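Local coordinates for inactive glucansucrase (Lactobacillus reuteri, PDB 5JBD), which is an inactive glucansucrase, a multidomain protein of glycosyl hydrolase family 70 built around a TIM-type barrel, and carries a bound calcium ion, at residues Asp544-Ala553 and Ile596-Ser605. Sequence-based numbering, arbitrary orientation.
Sequences DSNMAQQSVA and ILKVTVKGYS
V601 overlaps two side chains of the facing segment: its CG2 lies 4.0 Å from V552 CG1, the two valines crossing at about a right angle, and 3.9 Å from M547 CE. That methyl gets there because the methionine runs out extended through chi2, then bends at chi3 (74°), which turns CE onto the backbone of K602 and the V601 methyl. V552 also sets CG2 beside V599 CB. L510 of strand 510-515 covers M547, V552 and V601, so this face of the two-stranded antiparallel ribbon packs on the neighbouring sheet.

Four backbone bonds lace the ribbon: Q550 and V601 form one hydrogen-bonded pair, V552 and V599 the next. Past the Q550-V601 pair the strand pairing gives way to a loop, yet G603 N donates to M547 O at 2.9 Å, tying in the last residue of the type I turn D544-M547; beyond it S545 CB rests against Y604 O.

The other face is more polar, though A553 CB packs on I596 CG2 there. K598, bent at chi2 and chi3, reaches across to the partner strand, where NZ donates to S551 OG at 3.0 Å. A water bridges that hydroxyl to T600 OG1 across the non-hydrogen-bonded pair. Q549 reaches over T600 and K602, with its NE2 3.8 Å from K602 CD; the amide goes on to E584, while K602 NZ binds G603 O and makes a salt bridge to E573.

The chemistry is thus two-sided: valine and methionine methyls join ribbon to sheet, while hydroxyls, amide and ammonium groups make a mostly polar outer face, E573 probably offsetting the charge of K602.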
ATOM      1  N   ASP A 544      -9.412  -0.687  33.638  1.00 27.21           N
ATOM      2  CA  ASP A 544     -10.512  -1.384  34.333  1.00 28.63           C
ATOM      3  C   ASP A 544     -11.589  -0.353  34.664  1.00 30.16           C
ATOM      4  O   ASP A 544     -11.421   0.485  35.552  1.00 29.29           O
ATOM      5  CB  ASP A 544     -10.000  -2.097  35.599  1.00 30.46           C
ATOM      6  CG  ASP A 544     -11.122  -2.692  36.457  1.00 30.81           C
ATOM      7  OD1 ASP A 544     -12.273  -2.830  35.992  1.00 30.52           O
ATOM      8  OD2 ASP A 544     -10.840  -3.029  37.614  1.00 30.82           O
ATOM      9  N   SER A 545     -12.703  -0.435  33.936  1.00 33.19           N
ATOM     10  CA  SER A 545     -13.799   0.521  34.060  1.00 35.24           C
ATOM     11  C   SER A 545     -14.567   0.423  35.386  1.00 36.91           C
ATOM     12  O   SER A 545     -15.345   1.315  35.702  1.00 38.23           O
ATOM     13  CB  SER A 545     -14.764   0.344  32.879  1.00 36.83           C
ATOM     14  OG  SER A 545     -15.318  -0.966  32.847  1.00 38.73           O
ATOM     15  N   ASN A 546     -14.333  -0.649  36.151  1.00 36.56           N
ATOM     16  CA  ASN A 546     -14.910  -0.836  37.482  1.00 38.29           C
ATOM     17  C   ASN A 546     -13.927  -0.582  38.640  1.00 36.08           C
ATOM     18  O   ASN A 546     -14.259  -0.835  39.799  1.00 35.49           O
ATOM     19  CB  ASN A 546     -15.489  -2.259  37.595  1.00 39.95           C
ATOM     20  CG  ASN A 546     -16.561  -2.536  36.550  1.00 42.37           C
ATOM     21  OD1 ASN A 546     -16.492  -3.515  35.818  1.00 43.44           O
ATOM     22  ND2 ASN A 546     -17.542  -1.652  36.464  1.00 43.74           N
ATOM     23  N   MET A 547     -12.737  -0.057  38.335  1.00 34.37           N
ATOM     24  CA  MET A 547     -11.701   0.185  39.338  1.00 32.83           C
ATOM     25  C   MET A 547     -12.255   0.989  40.502  1.00 34.07           C
ATOM     26  O   MET A 547     -12.900   2.018  40.301  1.00 31.69           O
ATOM     27  CB  MET A 547     -10.497   0.914  38.716  1.00 32.55           C
ATOM     28  CG  MET A 547      -9.322   1.142  39.660  1.00 31.96           C
ATOM     29  SD  MET A 547      -7.939   1.957  38.844  1.00 29.98           S
ATOM     30  CE  MET A 547      -8.588   3.629  38.731  1.00 31.09           C
ATOM     31  N   ALA A 548     -12.015   0.502  41.722  1.00 34.31           N
ATOM     32  CA  ALA A 548     -12.492   1.177  42.926  1.00 34.73           C
ATOM     33  C   ALA A 548     -11.774   2.513  43.102  1.00 33.31           C
ATOM     34  O   ALA A 548     -10.603   2.659  42.729  1.00 31.51           O
ATOM     35  CB  ALA A 548     -12.279   0.295  44.165  1.00 37.26           C
ATOM     36  N   GLN A 549     -12.486   3.494  43.654  1.00 33.30           N
ATOM     37  CA  GLN A 549     -11.890   4.798  43.924  1.00 32.47           C
ATOM     38  C   GLN A 549     -10.805   4.660  44.983  1.00 31.57           C
ATOM     39  O   GLN A 549     -10.978   3.917  45.963  1.00 30.04           O
ATOM     40  CB  GLN A 549     -12.939   5.832  44.349  1.00 33.10           C
ATOM     41  CG  GLN A 549     -12.369   7.219  44.637  1.00 33.16           C
ATOM     42  CD  GLN A 549     -13.462   8.269  44.771  1.00 35.33           C
ATOM     43  OE1 GLN A 549     -14.203   8.291  45.754  1.00 33.27           O
ATOM     44  NE2 GLN A 549     -13.549   9.157  43.795  1.00 34.74           N
ATOM     45  N   GLN A 550      -9.708   5.389  44.777  1.00 29.93           N
ATOM     46  CA  GLN A 550      -8.540   5.341  45.657  1.00 30.29           C
ATOM     47  C   GLN A 550      -7.607   6.514  45.427  1.00 30.31           C
ATOM     48  O   GLN A 550      -7.678   7.184  44.391  1.00 30.01           O
ATOM     49  CB  GLN A 550      -7.754   4.046  45.427  1.00 29.98           C
ATOM     50  CG  GLN A 550      -7.036   3.961  44.070  1.00 29.92           C
ATOM     51  CD  GLN A 550      -6.704   2.533  43.696  1.00 31.07           C
ATOM     52  OE1 GLN A 550      -5.606   2.059  43.968  1.00 30.50           O
ATOM     53  NE2 GLN A 550      -7.676   1.821  43.124  1.00 33.42           N
ATOM     54  N   SER A 551      -6.708   6.716  46.379  1.00 30.14           N
ATOM     55  CA  SER A 551      -5.622   7.677  46.257  1.00 32.13           C
ATOM     56  C   SER A 551      -4.362   6.955  45.747  1.00 31.29           C
ATOM     57  O   SER A 551      -4.167   5.787  46.061  1.00 30.20           O
ATOM     58  CB  SER A 551      -5.352   8.311  47.611  1.00 35.25           C
ATOM     59  OG  SER A 551      -4.363   9.316  47.512  1.00 42.34           O
ATOM     60  N   VAL A 552      -3.552   7.646  44.938  1.00 30.09           N
ATOM     61  CA  VAL A 552      -2.285   7.110  44.433  1.00 29.29           C
ATOM     62  C   VAL A 552      -1.184   8.151  44.574  1.00 28.73           C
ATOM     63  O   VAL A 552      -1.461   9.347  44.549  1.00 28.53           O
ATOM     64  CB  VAL A 552      -2.382   6.667  42.957  1.00 30.01           C
ATOM     65  CG1 VAL A 552      -3.357   5.503  42.825  1.00 32.34           C
ATOM     66  CG2 VAL A 552      -2.814   7.813  42.049  1.00 29.72           C
ATOM     67  N   ALA A 553       0.062   7.679  44.677  1.00 27.18           N
ATOM     68  CA  ALA A 553       1.225   8.540  44.863  1.00 28.61           C
ATOM     69  C   ALA A 553       2.127   8.430  43.628  1.00 29.29           C
ATOM     70  O   ALA A 553       2.640   7.350  43.347  1.00 28.40           O
ATOM     71  CB  ALA A 553       1.986   8.117  46.111  1.00 29.49           C
ATOM     72  N   ILE A 596       6.562  13.951  45.390  1.00 30.37           N
ATOM     73  CA  ILE A 596       5.432  13.023  45.251  1.00 30.28           C
ATOM     74  C   ILE A 596       4.139  13.796  45.036  1.00 29.59           C
ATOM     75  O   ILE A 596       3.839  14.711  45.795  1.00 31.31           O
ATOM     76  CB  ILE A 596       5.270  12.115  46.496  1.00 29.95           C
ATOM     77  CG1 ILE A 596       6.565  11.351  46.776  1.00 31.12           C
ATOM     78  CG2 ILE A 596       4.105  11.148  46.310  1.00 31.13           C
ATOM     79  CD1 ILE A 596       7.089  10.529  45.607  1.00 32.00           C
ATOM     80  N   LEU A 597       3.378  13.419  44.009  1.00 30.04           N
ATOM     81  CA  LEU A 597       2.061  13.993  43.745  1.00 31.08           C
ATOM     82  C   LEU A 597       0.949  13.006  44.132  1.00 30.89           C
ATOM     83  O   LEU A 597       0.934  11.870  43.663  1.00 30.75           O
ATOM     84  CB  LEU A 597       1.934  14.372  42.262  1.00 30.99           C
ATOM     85  CG  LEU A 597       0.762  15.290  41.920  1.00 31.32           C
ATOM     86  CD1 LEU A 597       1.007  16.686  42.469  1.00 32.76           C
ATOM     87  CD2 LEU A 597       0.523  15.335  40.418  1.00 33.45           C
ATOM     88  N   LYS A 598       0.013  13.469  44.957  1.00 33.00           N
ATOM     89  CA  LYS A 598      -1.099  12.660  45.477  1.00 34.86           C
ATOM     90  C   LYS A 598      -2.343  12.909  44.643  1.00 32.27           C
ATOM     91  O   LYS A 598      -2.808  14.037  44.569  1.00 32.93           O
ATOM     92  CB  LYS A 598      -1.409  13.068  46.951  1.00 38.86           C
ATOM     93  CG  LYS A 598      -0.707  12.235  48.034  1.00 47.55           C
ATOM     94  CD  LYS A 598      -1.586  11.052  48.459  1.00 56.40           C
ATOM     95  CE  LYS A 598      -0.829   9.741  48.460  1.00 57.31           C
ATOM     96  NZ  LYS A 598      -1.729   8.572  48.629  1.00 61.05           N
ATOM     97  N   VAL A 599      -2.907  11.862  44.057  1.00 29.10           N
ATOM     98  CA  VAL A 599      -4.006  12.018  43.107  1.00 29.94           C
ATOM     99  C   VAL A 599      -5.121  11.032  43.453  1.00 29.18           C
ATOM    100  O   VAL A 599      -4.844   9.902  43.866  1.00 28.93           O
ATOM    101  CB  VAL A 599      -3.509  11.763  41.645  1.00 29.36           C
ATOM    102  CG1 VAL A 599      -4.637  11.952  40.641  1.00 29.81           C
ATOM    103  CG2 VAL A 599      -2.345  12.691  41.289  1.00 29.99           C
ATOM    104  N   THR A 600      -6.368  11.454  43.247  1.00 29.07           N
ATOM    105  CA  THR A 600      -7.533  10.575  43.381  1.00 29.35           C
ATOM    106  C   THR A 600      -8.039  10.064  42.034  1.00 29.57           C
ATOM    107  O   THR A 600      -8.243  10.850  41.106  1.00 29.38           O
ATOM    108  CB  THR A 600      -8.691  11.296  44.106  1.00 31.87           C
ATOM    109  OG1 THR A 600      -8.216  11.798  45.347  1.00 30.22           O
ATOM    110  CG2 THR A 600      -9.862  10.357  44.368  1.00 32.09           C
ATOM    111  N   VAL A 601      -8.277   8.751  41.952  1.00 28.20           N
ATOM    112  CA  VAL A 601      -8.642   8.077  40.707  1.00 28.58           C
ATOM    113  C   VAL A 601      -9.732   7.044  40.937  1.00 29.18           C
ATOM    114  O   VAL A 601      -9.895   6.560  42.051  1.00 29.72           O
ATOM    115  CB  VAL A 601      -7.413   7.374  40.077  1.00 28.18           C
ATOM    116  CG1 VAL A 601      -6.307   8.393  39.772  1.00 28.66           C
ATOM    117  CG2 VAL A 601      -6.871   6.258  40.966  1.00 27.89           C
ATOM    118  N   LYS A 602     -10.433   6.683  39.868  1.00 30.20           N
ATOM    119  CA  LYS A 602     -11.403   5.579  39.863  1.00 30.64           C
ATOM    120  C   LYS A 602     -11.707   5.141  38.441  1.00 30.77           C
ATOM    121  O   LYS A 602     -11.330   5.823  37.484  1.00 30.24           O
ATOM    122  CB  LYS A 602     -12.700   5.993  40.550  1.00 34.49           C
ATOM    123  CG  LYS A 602     -13.547   6.983  39.761  1.00 37.11           C
ATOM    124  CD  LYS A 602     -14.730   7.492  40.582  1.00 38.96           C
ATOM    125  CE  LYS A 602     -15.984   6.676  40.327  1.00 41.80           C
ATOM    126  NZ  LYS A 602     -16.520   6.845  38.939  1.00 40.25           N
ATOM    127  N   GLY A 603     -12.390   4.010  38.298  1.00 29.40           N
ATOM    128  CA  GLY A 603     -12.842   3.535  36.998  1.00 29.44           C
ATOM    129  C   GLY A 603     -14.039   4.320  36.452  1.00 31.65           C
ATOM    130  O   GLY A 603     -14.963   4.654  37.207  1.00 31.85           O
ATOM    131  N   TYR A 604     -14.011   4.606  35.148  1.00 29.90           N
ATOM    132  CA  TYR A 604     -15.114   5.245  34.433  1.00 31.27           C
ATOM    133  C   TYR A 604     -15.444   4.468  33.175  1.00 31.77           C
ATOM    134  O   TYR A 604     -14.626   3.693  32.652  1.00 32.93           O
ATOM    135  CB  TYR A 604     -14.743   6.660  34.014  1.00 30.97           C
ATOM    136  CG  TYR A 604     -14.569   7.634  35.137  1.00 31.05           C
ATOM    137  CD1 TYR A 604     -13.338   7.798  35.755  1.00 30.32           C
ATOM    138  CD2 TYR A 604     -15.624   8.427  35.560  1.00 32.77           C
ATOM    139  CE1 TYR A 604     -13.160   8.721  36.773  1.00 30.31           C
ATOM    140  CE2 TYR A 604     -15.460   9.359  36.583  1.00 32.84           C
ATOM    141  CZ  TYR A 604     -14.228   9.497  37.187  1.00 31.07           C
ATOM    142  OH  TYR A 604     -14.043  10.409  38.203  1.00 30.30           O
ATOM    143  N   SER A 605     -16.642   4.708  32.665  1.00 30.83           N
ATOM    144  CA  SER A 605     -17.075   4.114  31.414  1.00 30.58           C
ATOM    145  C   SER A 605     -17.851   5.170  30.641  1.00 32.60           C
ATOM    146  O   SER A 605     -18.995   5.489  30.979  1.00 33.01           O
ATOM    147  CB  SER A 605     -17.936   2.881  31.678  1.00 31.55           C
ATOM    148  OG  SER A 605     -18.257   2.231  30.464  1.00 31.42           O
TER
HETATM  149  O   HOH W   1      -5.572  11.924  46.595  1.00 39.60           O